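Local coordinates for Myo-inositol-1-phosphate synthase-related protein (Thermotoga maritima MSB8, PDB 3CIN) that is of undefined function but belongs with the myo-inositol-1-phosphate synthase-related proteins and binds nicotinamide-adenine-dinucleotide on a Rossmann-type nucleotide-binding fold, at residues A[48-53]-A[382-387]; A[129-134]-A[180-185]. All blocks are in the same frame, centred on the assembly; numbering follows the deposited sequence.

From the N terminus the chain passes through strand 14-19 and helix 23-36 into the loop that carries residues 48-53, which will later be met by 382-387 on helix 376-386. Interaction 1 thus closes a loop of 328 residues and fastens the C-terminal region to an early connection of the Rossmann-type sheet. Nested inside it is interaction 2, a much shorter closure of 45 residues, where helix 120-134 meets helix 171-186; these helices lead into neighbouring parallel strands, 138-141 and 189-193. The two contacts do not touch: their centres lie about 27 Å apart and their nearest atoms about 15 Å.

Interaction 1 of 2, residues A[48-53]-A[382-387]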
loop_
_atom_site.group_PDB
_atom_site.type_symbol
_atom_site.label_atom_id
_atom_site.label_comp_id
_atom_site.label_asym_id
_atom_site.label_seq_id
_atom_site.Cartn_x
_atom_site.Cartn_y
_atom_site.Cartn_z
ATOM N N ALA A 48 -26.115 -16.193 -5.895
ATOM C CA ALA A 48 -25.794 -17.305 -6.799
ATOM C C ALA A 48 -27.049 -18.073 -7.201
ATOM O O ALA A 48 -27.960 -17.461 -7.741
ATOM C CB ALA A 48 -24.772 -18.182 -6.192
ATOM N N ARG A 49 -27.079 -19.383 -6.989
ATOM C CA ARG A 49 -28.202 -20.222 -7.393
ATOM C C ARG A 49 -29.171 -20.536 -6.257
ATOM O O ARG A 49 -29.953 -21.499 -6.351
ATOM C CB ARG A 49 -27.695 -21.498 -8.023
ATOM C CG ARG A 49 -26.912 -21.286 -9.288
ATOM C CD ARG A 49 -26.659 -22.633 -9.937
ATOM N NE ARG A 49 -25.397 -22.566 -10.652
ATOM C CZ ARG A 49 -25.272 -22.270 -11.938
ATOM N NH1 ARG A 49 -26.349 -22.105 -12.720
ATOM N NH2 ARG A 49 -24.045 -22.218 -12.462
ATOM N N GLU A 50 -29.143 -19.729 -5.198
ATOM C CA GLU A 50 -30.021 -19.954 -4.032
ATOM C C GLU A 50 -31.454 -19.474 -4.245
ATOM O O GLU A 50 -32.345 -19.848 -3.498
ATOM C CB GLU A 50 -29.466 -19.271 -2.797
ATOM C CG GLU A 50 -28.135 -19.802 -2.355
ATOM C CD GLU A 50 -27.724 -19.237 -1.017
ATOM O OE1 GLU A 50 -28.214 -19.795 -0.010
ATOM O OE2 GLU A 50 -26.938 -18.250 -0.997
ATOM N N LEU A 51 -31.674 -18.628 -5.246
ATOM C CA LEU A 51 -33.028 -18.095 -5.479
ATOM C C LEU A 51 -33.796 -19.039 -6.387
ATOM O O LEU A 51 -33.198 -19.823 -7.122
ATOM C CB LEU A 51 -32.961 -16.683 -6.053
ATOM C CG LEU A 51 -32.355 -15.648 -5.113
ATOM C CD1 LEU A 51 -32.226 -14.293 -5.835
ATOM C CD2 LEU A 51 -33.208 -15.582 -3.808
ATOM N N PRO A 52 -35.131 -18.977 -6.337
ATOM C CA PRO A 52 -35.980 -19.837 -7.197
ATOM C C PRO A 52 -35.900 -19.545 -8.689
ATOM O O PRO A 52 -36.332 -20.370 -9.491
ATOM C CB PRO A 52 -37.410 -19.517 -6.732
ATOM C CG PRO A 52 -37.272 -18.679 -5.481
ATOM C CD PRO A 52 -35.913 -18.104 -5.440
ATOM N N ILE A 53 -35.434 -18.353 -9.057
ATOM C CA ILE A 53 -35.288 -17.926 -10.417
ATOM C C ILE A 53 -33.843 -18.227 -10.807
ATOM O O ILE A 53 -32.894 -17.801 -10.112
ATOM C CB ILE A 53 -35.591 -16.383 -10.583
ATOM C CG1 ILE A 53 -37.058 -16.046 -10.219
ATOM C CG2 ILE A 53 -35.269 -15.936 -12.002
ATOM C CD1 ILE A 53 -37.334 -14.558 -10.037
ATOM N N LYS A 382 -29.778 -9.877 7.068
ATOM C CA LYS A 382 -31.187 -9.436 6.989
ATOM C C LYS A 382 -31.806 -9.532 5.592
ATOM O O LYS A 382 -32.984 -9.816 5.453
ATOM C CB LYS A 382 -31.314 -8.014 7.522
ATOM C CG LYS A 382 -31.039 -7.922 9.031
ATOM C CD LYS A 382 -31.211 -6.478 9.534
ATOM C CE LYS A 382 -31.092 -6.348 11.073
ATOM N NZ LYS A 382 -32.410 -6.314 11.805
ATOM N N MET A 383 -30.973 -9.337 4.580
ATOM C CA MET A 383 -31.385 -9.484 3.198
ATOM C C MET A 383 -31.639 -10.961 2.936
ATOM O O MET A 383 -32.656 -11.274 2.358
ATOM C CB MET A 383 -30.326 -8.935 2.251
ATOM C CG MET A 383 -30.702 -8.930 0.826
ATOM S SD MET A 383 -30.254 -10.505 0.033
ATOM C CE MET A 383 -28.440 -10.389 0.110
ATOM N N ARG A 384 -30.760 -11.865 3.382
ATOM C CA ARG A 384 -31.066 -13.320 3.225
ATOM C C ARG A 384 -32.426 -13.675 3.845
ATOM O O ARG A 384 -33.233 -14.373 3.243
ATOM C CB ARG A 384 -29.976 -14.186 3.790
ATOM C CG ARG A 384 -28.617 -14.073 3.082
ATOM C CD ARG A 384 -27.612 -15.079 3.646
ATOM N NE ARG A 384 -28.039 -16.469 3.477
ATOM C CZ ARG A 384 -27.833 -17.197 2.383
ATOM N NH1 ARG A 384 -27.126 -16.718 1.361
ATOM N NH2 ARG A 384 -28.300 -18.431 2.330
ATOM N N ILE A 385 -32.700 -13.178 5.043
ATOM C CA ILE A 385 -33.951 -13.496 5.708
ATOM C C ILE A 385 -35.118 -12.962 4.888
ATOM O O ILE A 385 -36.097 -13.646 4.738
ATOM C CB ILE A 385 -34.001 -12.934 7.133
ATOM C CG1 ILE A 385 -33.011 -13.689 8.022
ATOM C CG2 ILE A 385 -35.429 -13.089 7.741
ATOM C CD1 ILE A 385 -32.562 -12.902 9.291
ATOM N N TRP A 386 -35.006 -11.745 4.373
ATOM C CA TRP A 386 -36.065 -11.151 3.517
ATOM C C TRP A 386 -36.344 -12.034 2.299
ATOM O O TRP A 386 -37.513 -12.206 1.879
ATOM C CB TRP A 386 -35.647 -9.749 3.051
ATOM C CG TRP A 386 -36.694 -9.076 2.177
ATOM C CD1 TRP A 386 -37.736 -8.277 2.586
ATOM C CD2 TRP A 386 -36.811 -9.192 0.756
ATOM N NE1 TRP A 386 -38.472 -7.884 1.507
ATOM C CE2 TRP A 386 -37.901 -8.409 0.366
ATOM C CE3 TRP A 386 -36.067 -9.857 -0.228
ATOM C CZ2 TRP A 386 -38.319 -8.317 -0.977
ATOM C CZ3 TRP A 386 -36.474 -9.762 -1.537
ATOM C CH2 TRP A 386 -37.586 -9.012 -1.899
ATOM N N ALA A 387 -35.285 -12.606 1.737
ATOM C CA ALA A 387 -35.358 -13.394 0.502
ATOM C C ALA A 387 -35.880 -14.775 0.738
ATOM O O ALA A 387 -36.008 -15.528 -0.214
ATOM C CB ALA A 387 -33.975 -13.492 -0.169
#
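The shortest polar bond here runs from NH2 of Arg-384 to OE1 of Glu-50, at 2.7 Å. Beside it, NH1 of Arg-384 donates to OE2 of Glu-50 at 2.8 Å, so the guanidinium meets the carboxylate end-on with two nitrogens, one for each oxygen. Both bonds are nearly straight, the second with an N-H...O angle of 173°. Each oxygen is met on its syn side and lies close to the guanidinium plane, while the two flat groups are twisted 27° apart, so this is a slightly skewed bidentate salt bridge.

The side chains cross at about a right angle. Glutamate suits its place because its extended chain presents two oxygens that match the two end nitrogens. In Arg-384 a bend at chi3 (61°) swings the guanidinium toward the loop. Arginine suits the place because its several N-H groups can serve several acceptors at once: NE also donates to the backbone O of Lys-390, and NH1 is hydrogen-bonded to the hydroxyl of Tyr-380.

Next to the ion pair the contact turns apolar. CD2 of Leu-51 approaches CB of Ala-387 at 4.3 Å, a loose touch in which the small alanine lets the leucine branch come up to the chain. Buried Leu-51 suits this apolar side, where it also packs on Arg-341 of helix 328-348.

With two bonds on one carboxylate and others on the same guanidinium, rotation about the last bonds of Arg-384 is probably restricted. Such pairing would be expected to favour the charged forms of both groups and to tie the loop of 48-53 to helix 376-386.

Interaction 2 of 2, residues A[129-134]-A[180-185]; sequences KEWTEL and ALYANK
The helical segments 129-134 and 180-185 are steeply inclined to each other and come closest at Thr-132 and Tyr-182, whose CA atoms are 7.0 Å apart. The side chain of Tyr-182 takes part in every close approach. Its CG stands anti to the backbone N (chi1 165°), which sends the ring across to helix 120-134.

Over one face of that ring sits CB of Trp-131, 4.1 Å from the centroid and displaced toward the rim, a CH-pi contact; its nearest ring atom is Tyr-182 CD1, at 3.7 Å. The indole itself does not stack on the phenol: CB of Tyr-182 lies at the indole edge, 4.1 Å from CE3 of Trp-131. The flat, apolar indole suits a place against strands 14-19 and 138-141, where it meets the ring of Tyr-64 edge-to-face (T-shaped); its side chain is about 9 Å from the bound NAD, too far for direct contact.

At the edge of the tyrosine ring the methyl CG2 of Thr-132 meets CD1 of Tyr-182 at 3.8 Å. Threonine suits this place because its branches have separate tasks: OG1 bonds back to O of Lys-129 at 2.6 Å, while the methyl packs against the neighbouring helix. The amphipathic tyrosine likewise combines a packed ring with a hydroxyl hydrogen-bonded to the backbone O of Pro-136. Two adjacent helices packed on one side of a parallel sheet, each leading into the next strand, are characteristic of the Rossmann-type nucleotide-binding fold.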
loop_
_atom_site.group_PDB
_atom_site.type_symbol
_atom_site.label_atom_id
_atom_site.label_comp_id
_atom_site.label_asym_id
_atom_site.label_seq_id
_atom_site.Cartn_x
_atom_site.Cartn_y
_atom_site.Cartn_z
ATOM N N LYS A 129 -46.246 3.257 -23.566
ATOM C CA LYS A 129 -46.791 2.419 -24.620
ATOM C C LYS A 129 -45.771 1.380 -25.141
ATOM O O LYS A 129 -46.101 0.192 -25.292
ATOM C CB LYS A 129 -47.242 3.254 -25.831
ATOM C CG LYS A 129 -47.694 2.397 -26.976
ATOM N N GLU A 130 -44.536 1.821 -25.410
ATOM C CA GLU A 130 -43.480 0.860 -25.823
ATOM C C GLU A 130 -43.207 -0.292 -24.769
ATOM O O GLU A 130 -43.103 -1.493 -25.090
ATOM C CB GLU A 130 -42.156 1.599 -26.162
ATOM C CG GLU A 130 -42.200 2.412 -27.451
ATOM C CD GLU A 130 -41.042 3.411 -27.616
ATOM O OE1 GLU A 130 -39.961 3.230 -27.048
ATOM O OE2 GLU A 130 -41.203 4.389 -28.362
ATOM N N TRP A 131 -43.101 0.105 -23.514
ATOM C CA TRP A 131 -42.831 -0.784 -22.464
ATOM C C TRP A 131 -43.969 -1.778 -22.257
ATOM O O TRP A 131 -43.721 -2.910 -21.923
ATOM C CB TRP A 131 -42.513 0.002 -21.186
ATOM C CG TRP A 131 -41.267 0.845 -21.287
ATOM C CD1 TRP A 131 -40.378 0.899 -22.307
ATOM C CD2 TRP A 131 -40.758 1.749 -20.279
ATOM N NE1 TRP A 131 -39.365 1.792 -22.011
ATOM C CE2 TRP A 131 -39.559 2.291 -20.756
ATOM C CE3 TRP A 131 -41.191 2.119 -19.040
ATOM C CZ2 TRP A 131 -38.804 3.228 -20.025
ATOM C CZ3 TRP A 131 -40.444 3.048 -18.321
ATOM C CH2 TRP A 131 -39.310 3.603 -18.802
ATOM N N THR A 132 -45.218 -1.364 -22.471
ATOM C CA THR A 132 -46.333 -2.278 -22.343
ATOM C C THR A 132 -46.228 -3.416 -23.328
ATOM O O THR A 132 -46.642 -4.530 -22.984
ATOM C CB THR A 132 -47.677 -1.565 -22.442
ATOM O OG1 THR A 132 -47.839 -1.047 -23.777
ATOM C CG2 THR A 132 -47.745 -0.457 -21.398
ATOM N N GLU A 133 -45.640 -3.184 -24.516
ATOM C CA GLU A 133 -45.464 -4.262 -25.493
ATOM C C GLU A 133 -44.266 -5.162 -25.202
ATOM O O GLU A 133 -44.303 -6.329 -25.505
ATOM C CB GLU A 133 -45.299 -3.734 -26.908
ATOM C CG GLU A 133 -46.434 -2.792 -27.338
ATOM C CD GLU A 133 -46.444 -2.568 -28.875
ATOM O OE1 GLU A 133 -45.989 -3.454 -29.601
ATOM O OE2 GLU A 133 -46.855 -1.483 -29.320
ATOM N N LEU A 134 -43.217 -4.590 -24.614
ATOM C CA LEU A 134 -42.001 -5.339 -24.226
ATOM C C LEU A 134 -42.254 -6.141 -22.936
ATOM O O LEU A 134 -41.660 -7.194 -22.710
ATOM C CB LEU A 134 -40.835 -4.364 -24.056
ATOM C CG LEU A 134 -40.363 -3.646 -25.350
ATOM C CD1 LEU A 134 -39.158 -2.687 -25.096
ATOM C CD2 LEU A 134 -40.136 -4.599 -26.500
ATOM N N ALA A 180 -43.528 4.283 -12.989
ATOM C CA ALA A 180 -44.716 4.233 -12.129
ATOM C C ALA A 180 -45.950 4.180 -13.009
ATOM O O ALA A 180 -46.886 3.428 -12.731
ATOM C CB ALA A 180 -44.809 5.442 -11.203
ATOM N N LEU A 181 -45.972 4.991 -14.076
ATOM C CA LEU A 181 -47.164 5.006 -14.949
ATOM C C LEU A 181 -47.308 3.645 -15.629
ATOM O O LEU A 181 -48.431 3.092 -15.721
ATOM C CB LEU A 181 -47.117 6.143 -15.973
ATOM C CG LEU A 181 -47.574 7.508 -15.448
ATOM C CD1 LEU A 181 -46.901 7.981 -14.230
ATOM C CD2 LEU A 181 -47.440 8.578 -16.519
ATOM N N TYR A 182 -46.182 3.103 -16.067
ATOM C CA TYR A 182 -46.136 1.772 -16.667
ATOM C C TYR A 182 -46.608 0.703 -15.691
ATOM O O TYR A 182 -47.457 -0.151 -16.020
ATOM C CB TYR A 182 -44.741 1.488 -17.184
ATOM C CG TYR A 182 -44.523 0.009 -17.493
ATOM C CD1 TYR A 182 -45.144 -0.613 -18.589
ATOM C CD2 TYR A 182 -43.731 -0.790 -16.671
ATOM C CE1 TYR A 182 -44.960 -1.929 -18.850
ATOM C CE2 TYR A 182 -43.524 -2.134 -16.953
ATOM C CZ TYR A 182 -44.146 -2.706 -18.031
ATOM O OH TYR A 182 -43.967 -4.063 -18.305
ATOM N N ALA A 183 -46.097 0.753 -14.465
ATOM C CA ALA A 183 -46.474 -0.193 -13.405
ATOM C C ALA A 183 -47.945 -0.185 -13.145
ATOM O O ALA A 183 -48.581 -1.263 -12.971
ATOM C CB ALA A 183 -45.697 0.104 -12.091
ATOM N N ASN A 184 -48.509 1.026 -13.124
ATOM C CA ASN A 184 -49.938 1.155 -12.907
ATOM C C ASN A 184 -50.710 0.527 -14.051
ATOM O O ASN A 184 -51.635 -0.236 -13.798
ATOM C CB ASN A 184 -50.304 2.616 -12.680
ATOM C CG ASN A 184 -51.774 2.802 -12.360
ATOM O OD1 ASN A 184 -52.159 2.942 -11.208
ATOM N ND2 ASN A 184 -52.574 2.799 -13.372
ATOM N N LYS A 185 -50.286 0.757 -15.297
ATOM C CA LYS A 185 -51.016 0.165 -16.435
ATOM C C LYS A 185 -50.847 -1.354 -16.500
ATOM O O LYS A 185 -51.719 -2.087 -17.011
ATOM C CB LYS A 185 -50.581 0.791 -17.755
ATOM C CG LYS A 185 -51.106 2.242 -17.943
#